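Local coordinates for mandelate racemase/muconate lactonizing enzyme family protein (Roseovarius sp. TM1035, PDB 3T9P) that is probably an isomerase of the enolase superfamily, related to mandelate racemase and muconate lactonizing enzyme, though its own substrate and reaction remain unestablished, at residues E148-A151 against E152-R156; A308-L311 against S312-M316. All blocks are in the same frame, centred on the assembly; numbering follows the deposited sequence.

Contact 1: residues E148-A151 against E152-R156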
ATOM      1  N   GLU A 148      37.227   0.360  -5.654  1.00 25.28           N
ATOM      2  CA  GLU A 148      38.221   1.384  -5.687  1.00 24.83           C
ATOM      3  C   GLU A 148      37.686   2.771  -5.877  1.00 23.32           C
ATOM      4  O   GLU A 148      38.100   3.651  -5.233  1.00 23.02           O
ATOM      5  CB  GLU A 148      39.332   0.999  -6.666  1.00 20.00           C
ATOM      6  CG  GLU A 148      39.974  -0.386  -6.337  1.00 20.00           C
ATOM      7  CD  GLU A 148      39.126  -1.632  -6.768  1.00 20.00           C
ATOM      8  OE1 GLU A 148      38.140  -1.514  -7.490  1.00 20.00           O
ATOM      9  OE2 GLU A 148      39.475  -2.761  -6.361  1.00 20.00           O
ATOM     10  N   ASP A 149      36.742   2.937  -6.778  1.00 21.90           N
ATOM     11  CA  ASP A 149      36.097   4.197  -6.953  1.00 21.95           C
ATOM     12  C   ASP A 149      35.271   4.649  -5.731  1.00 21.00           C
ATOM     13  O   ASP A 149      35.272   5.794  -5.394  1.00 22.01           O
ATOM     14  CB  ASP A 149      35.261   4.205  -8.214  1.00 21.96           C
ATOM     15  CG  ASP A 149      36.111   4.304  -9.482  1.00 28.51           C
ATOM     16  OD1 ASP A 149      37.313   4.488  -9.398  1.00 28.20           O
ATOM     17  OD2 ASP A 149      35.566   4.208 -10.551  1.00 29.09           O
ATOM     18  N   GLU A 150      34.556   3.741  -5.108  1.00 21.03           N
ATOM     19  CA  GLU A 150      33.788   4.049  -3.900  1.00 19.30           C
ATOM     20  C   GLU A 150      34.736   4.454  -2.775  1.00 20.12           C
ATOM     21  O   GLU A 150      34.527   5.415  -2.139  1.00 21.76           O
ATOM     22  CB  GLU A 150      32.935   2.851  -3.478  1.00 20.00           C
ATOM     23  CG  GLU A 150      31.900   3.172  -2.411  1.00 20.00           C
ATOM     24  CD  GLU A 150      30.787   4.063  -2.930  1.00 20.00           C
ATOM     25  OE1 GLU A 150      29.666   3.555  -3.142  1.00 20.00           O
ATOM     26  OE2 GLU A 150      31.034   5.271  -3.128  1.00 20.00           O
ATOM     27  N   ALA A 151      35.835   3.749  -2.627  1.00 21.06           N
ATOM     28  CA  ALA A 151      36.827   4.083  -1.616  1.00 22.18           C
ATOM     29  C   ALA A 151      37.438   5.445  -1.799  1.00 22.79           C
ATOM     30  O   ALA A 151      37.528   6.201  -0.874  1.00 20.39           O
ATOM     31  CB  ALA A 151      37.904   3.060  -1.588  1.00 21.83           C
ATOM     32  N   GLU A 152      37.798   5.755  -3.039  1.00 24.12           N
ATOM     33  CA  GLU A 152      38.392   7.022  -3.324  1.00 25.64           C
ATOM     34  C   GLU A 152      37.452   8.166  -3.087  1.00 24.97           C
ATOM     35  O   GLU A 152      37.847   9.141  -2.499  1.00 25.65           O
ATOM     36  CB  GLU A 152      39.015   7.128  -4.727  1.00 25.46           C
ATOM     37  CG  GLU A 152      40.019   8.297  -4.835  1.00 34.93           C
ATOM     38  CD  GLU A 152      40.886   8.575  -3.518  1.00 47.69           C
ATOM     39  OE1 GLU A 152      41.716   7.733  -3.113  1.00 45.40           O
ATOM     40  OE2 GLU A 152      40.722   9.658  -2.898  1.00 50.64           O
ATOM     41  N   ARG A 153      36.201   8.051  -3.514  1.00 22.39           N
ATOM     42  CA  ARG A 153      35.359   9.214  -3.282  1.00 20.19           C
ATOM     43  C   ARG A 153      35.090   9.346  -1.781  1.00 19.48           C
ATOM     44  O   ARG A 153      34.969  10.455  -1.306  1.00 21.25           O
ATOM     45  CB  ARG A 153      34.106   9.227  -4.160  1.00 20.22           C
ATOM     46  CG  ARG A 153      33.043   8.217  -3.839  1.00 19.40           C
ATOM     47  CD  ARG A 153      31.782   8.545  -4.667  1.00 18.27           C
ATOM     48  NE  ARG A 153      30.755   7.503  -4.455  1.00 22.23           N
ATOM     49  CZ  ARG A 153      29.506   7.600  -4.888  1.00 16.52           C
ATOM     50  NH1 ARG A 153      29.078   8.707  -5.506  1.00 15.88           N
ATOM     51  NH2 ARG A 153      28.654   6.566  -4.677  1.00 19.30           N
ATOM     52  N   PHE A 154      34.984   8.227  -1.064  1.00 18.77           N
ATOM     53  CA  PHE A 154      34.745   8.245   0.384  1.00 19.21           C
ATOM     54  C   PHE A 154      35.944   8.903   1.102  1.00 22.00           C
ATOM     55  O   PHE A 154      35.751   9.745   2.020  1.00 21.58           O
ATOM     56  CB  PHE A 154      34.543   6.842   0.890  1.00 18.43           C
ATOM     57  CG  PHE A 154      33.106   6.325   0.792  1.00 18.69           C
ATOM     58  CD1 PHE A 154      32.073   7.115   0.237  1.00 15.61           C
ATOM     59  CD2 PHE A 154      32.786   5.079   1.303  1.00 17.21           C
ATOM     60  CE1 PHE A 154      30.765   6.637   0.228  1.00 16.87           C
ATOM     61  CE2 PHE A 154      31.445   4.546   1.221  1.00 17.76           C
ATOM     62  CZ  PHE A 154      30.441   5.319   0.689  1.00 16.24           C
ATOM     63  N   CYS A 155      37.174   8.540   0.704  1.00 22.38           N
ATOM     64  CA  CYS A 155      38.365   9.185   1.294  1.00 23.18           C
ATOM     65  C   CYS A 155      38.353  10.688   1.234  1.00 22.77           C
ATOM     66  O   CYS A 155      38.666  11.342   2.236  1.00 22.13           O
ATOM     67  CB  CYS A 155      39.672   8.570   0.730  1.00 24.46           C
ATOM     68  SG  CYS A 155      39.917   6.981   1.482  1.00 28.15           S
ATOM     69  N   ARG A 156      37.974  11.218   0.062  1.00 22.03           N
ATOM     70  CA  ARG A 156      37.898  12.646  -0.219  1.00 24.11           C
ATOM     71  C   ARG A 156      36.799  13.287   0.690  1.00 24.24           C
ATOM     72  O   ARG A 156      37.027  14.360   1.256  1.00 23.07           O
ATOM     73  CB  ARG A 156      37.599  12.923  -1.708  1.00 25.16           C
ATOM     74  CG  ARG A 156      38.821  12.691  -2.648  1.00 33.52           C
ATOM     75  CD  ARG A 156      38.469  12.611  -4.194  1.00 49.94           C
ATOM     76  NE  ARG A 156      37.619  13.715  -4.706  1.00 57.89           N
ATOM     77  CZ  ARG A 156      36.396  13.600  -5.263  1.00 60.50           C
ATOM     78  NH1 ARG A 156      35.794  12.406  -5.421  1.00 57.27           N
ATOM     79  NH2 ARG A 156      35.766  14.713  -5.677  1.00 60.83           N
TER
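Helix 147-161, where Glu150 meets Arg153 and Phe154 one turn on, connects strands 132-139 and 165-169 in a beta-alpha-beta unit of the barrel domain that enolase relatives share. Four successive i to i+4 backbone bonds link residues 148-151 to 152-155; the shortest of them runs from Cys155 N to Ala151 O, at 2.8 Å.

On the inward side the Glu150 carboxylate is used in two ways. A salt bridge joins OE2 of Glu150 to NE of Arg153 at 2.6 Å, nearly straight at the hydrogen (165°). Carboxylate and guanidinium are nearly coplanar, 11° apart, and OE2 lies close to the guanidinium plane, meeting its edge; a second, weak bond from Arg153 NH2 reaches the same Glu150 OE2 at 3.1 Å. Arg153 gets there with its CG between its own backbone N and carbonyl carbon, after which the chain runs extended to NE.

The other oxygen, Glu150 OE1, is bonded to Ser140 OG, and Arg153 NH1 forms a salt bridge with Glu337. With both its oxygens engaged, the Glu150 carboxylate is fixed in rotation, and the charge pair ties the helix to the segments following strands 132-139 and 332-335.

Phe154 turns inward beside this pair, against Phe166 and, on helix 184-196, Val192 and Leu196; Ala151 touches Ala195 of that same helix. A bend at chi2 carries the Glu150 carboxylate over the ring, and the two planes stack 12° apart. Glu150 CG makes a CH-pi contact over the same ring, 4.1 Å from its centroid, while Glu150 OE2 lies offset toward the rim, with Phe154 CE1 as its nearest ring atom at 3.6 Å.

Contact 2: residues A308-L311 against S312-M316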
ATOM      1  N   ALA A 308      16.797   8.521   4.433  1.00 14.00           N
ATOM      2  CA  ALA A 308      16.628   9.751   3.685  1.00 15.30           C
ATOM      3  C   ALA A 308      17.629   9.576   2.557  1.00 16.85           C
ATOM      4  O   ALA A 308      18.811   9.743   2.794  1.00 17.20           O
ATOM      5  CB  ALA A 308      17.028  11.070   4.549  1.00 15.75           C
ATOM      6  N   ALA A 309      17.166   9.408   1.334  1.00 16.10           N
ATOM      7  CA  ALA A 309      18.125   8.949   0.311  1.00 16.95           C
ATOM      8  C   ALA A 309      18.377   9.957  -0.793  1.00 16.05           C
ATOM      9  O   ALA A 309      19.096   9.647  -1.726  1.00 16.58           O
ATOM     10  CB  ALA A 309      17.690   7.584  -0.245  1.00 18.60           C
ATOM     11  N   ASN A 310      17.866  11.194  -0.646  1.00 15.83           N
ATOM     12  CA  ASN A 310      18.147  12.238  -1.593  1.00 14.77           C
ATOM     13  C   ASN A 310      18.048  13.599  -0.950  1.00 15.94           C
ATOM     14  O   ASN A 310      17.521  13.717   0.170  1.00 14.83           O
ATOM     15  CB  ASN A 310      17.252  12.113  -2.874  1.00 12.90           C
ATOM     16  CG  ASN A 310      15.795  12.216  -2.577  1.00 10.47           C
ATOM     17  OD1 ASN A 310      15.311  13.238  -2.165  1.00 12.72           O
ATOM     18  ND2 ASN A 310      15.053  11.101  -2.773  1.00 13.48           N
ATOM     19  N   LEU A 311      18.480  14.636  -1.679  1.00 13.10           N
ATOM     20  CA  LEU A 311      18.414  15.965  -1.158  1.00 15.94           C
ATOM     21  C   LEU A 311      17.184  16.744  -1.600  1.00 17.28           C
ATOM     22  O   LEU A 311      17.248  17.994  -1.754  1.00 16.44           O
ATOM     23  CB  LEU A 311      19.749  16.731  -1.316  1.00 17.62           C
ATOM     24  CG  LEU A 311      20.978  15.953  -0.735  1.00 17.36           C
ATOM     25  CD1 LEU A 311      22.329  16.758  -0.939  1.00 12.57           C
ATOM     26  CD2 LEU A 311      20.754  15.687   0.758  1.00 19.31           C
ATOM     27  N   SER A 312      16.033  16.023  -1.713  1.00 13.87           N
ATOM     28  CA  SER A 312      14.789  16.749  -1.692  1.00 13.05           C
ATOM     29  C   SER A 312      14.514  17.210  -0.241  1.00 14.61           C
ATOM     30  O   SER A 312      15.424  17.182   0.557  1.00 14.69           O
ATOM     31  CB  SER A 312      13.706  15.876  -2.242  1.00 10.80           C
ATOM     32  OG  SER A 312      13.329  14.888  -1.302  1.00 15.87           O
ATOM     33  N   LEU A 313      13.296  17.593   0.105  1.00 12.28           N
ATOM     34  CA  LEU A 313      13.011  18.047   1.461  1.00 15.60           C
ATOM     35  C   LEU A 313      13.182  16.884   2.532  1.00 14.38           C
ATOM     36  O   LEU A 313      13.262  17.121   3.748  1.00 13.84           O
ATOM     37  CB  LEU A 313      11.574  18.538   1.470  1.00 14.59           C
ATOM     38  CG  LEU A 313      11.230  19.235   2.794  1.00 17.09           C
ATOM     39  CD1 LEU A 313      11.995  20.476   2.937  1.00 17.06           C
ATOM     40  CD2 LEU A 313       9.690  19.439   2.945  1.00 15.56           C
ATOM     41  N   VAL A 314      13.082  15.652   2.063  1.00 14.38           N
ATOM     42  CA  VAL A 314      13.156  14.498   2.996  1.00 13.41           C
ATOM     43  C   VAL A 314      14.377  14.628   3.956  1.00 13.57           C
ATOM     44  O   VAL A 314      14.301  14.277   5.116  1.00 12.73           O
ATOM     45  CB  VAL A 314      13.084  13.138   2.234  1.00 12.50           C
ATOM     46  CG1 VAL A 314      14.354  12.906   1.322  1.00 13.31           C
ATOM     47  CG2 VAL A 314      12.902  11.906   3.262  1.00 11.10           C
ATOM     48  N   THR A 315      15.512  15.078   3.455  1.00 11.47           N
ATOM     49  CA  THR A 315      16.661  15.168   4.316  1.00 11.97           C
ATOM     50  C   THR A 315      16.453  16.234   5.431  1.00 13.48           C
ATOM     51  O   THR A 315      16.713  15.928   6.625  1.00 13.98           O
ATOM     52  CB  THR A 315      18.004  15.309   3.492  1.00 12.33           C
ATOM     53  OG1 THR A 315      18.184  14.096   2.740  1.00 14.09           O
ATOM     54  CG2 THR A 315      19.340  15.501   4.484  1.00 10.49           C
ATOM     55  N   MET A 316      15.972  17.388   5.093  1.00  7.62           N
ATOM     56  CA  MET A 316      15.689  18.450   6.113  1.00 13.43           C
ATOM     57  C   MET A 316      14.590  17.995   7.098  1.00 13.28           C
ATOM     58  O   MET A 316      14.730  18.168   8.308  1.00 15.27           O
ATOM     59  CB  MET A 316      15.262  19.788   5.419  1.00 12.97           C
ATOM     60  CG  MET A 316      15.027  20.999   6.452  1.00 11.93           C
ATOM     61  SD  MET A 316      16.518  21.187   7.506  1.00 15.27           S
ATOM     62  CE  MET A 316      17.621  21.923   6.309  1.00 17.83           C
TER
HETATM   63  O   HOH W   1      20.061  12.143   2.109  1.00 15.63           O
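OD1 of Asn310 accepts two bonds from Ser312: the backbone N, at 2.9 Å, closes an Asx turn, and OG adds a second bond to the same oxygen at 2.7 Å. Both donors lie in the plane of the amide carbonyl, and the N-H meets a lone pair. With CG between the backbone N and the carbonyl carbon (chi1 61°), the Asn310 amide reaches forward to Ser312; ND2 is held in turn by Thr55.

Ser312 is the N-cap of helix 313-322. Its OG, itself bonded to Gln52, also accepts a capping bond from Val314 N, weak at 3.5 Å though well directed (163°).

In the first turn of the helix, OG1 of Thr315 donates to Asn310 O at 2.7 Å, coming from above the carbonyl plane. A water donates to that hydroxyl oxygen, Thr315 OG1, at 2.8 Å and also to Ala308 O, bridging loop and helix. Methyl groups pack around these bonds: CD2 of Leu311 lies against OG1 of Thr315 at 3.6 Å, and Val314 CG1 rests beside the Asn310 carbonyl oxygen. Asn310 therefore fastens the loop to the helix start through both its side-chain and its main-chain oxygen, and these buried oxygens are satisfied without a charged group.

Contact 1 lies toward the periphery, its centre about 24 Å from that of the chain, whereas contact 2 is buried at about 6 Å; their nearest atoms are about 10 Å apart and do not touch. Both belong to the enolase C-terminal domain-like region. The first stays within one barrel helix, 147-161, whose outer side carries exposed acidic groups while its inner side faces strand and helix neighbours. The second joins a loop to the beginning of helix 313-322. Their chemistry follows: residues 148-156 combine regular backbone bonding with a charged pair whose carboxylate stacks on an aromatic ring, whereas residues 308-316 rely on neutral amide, hydroxyl and water bonds.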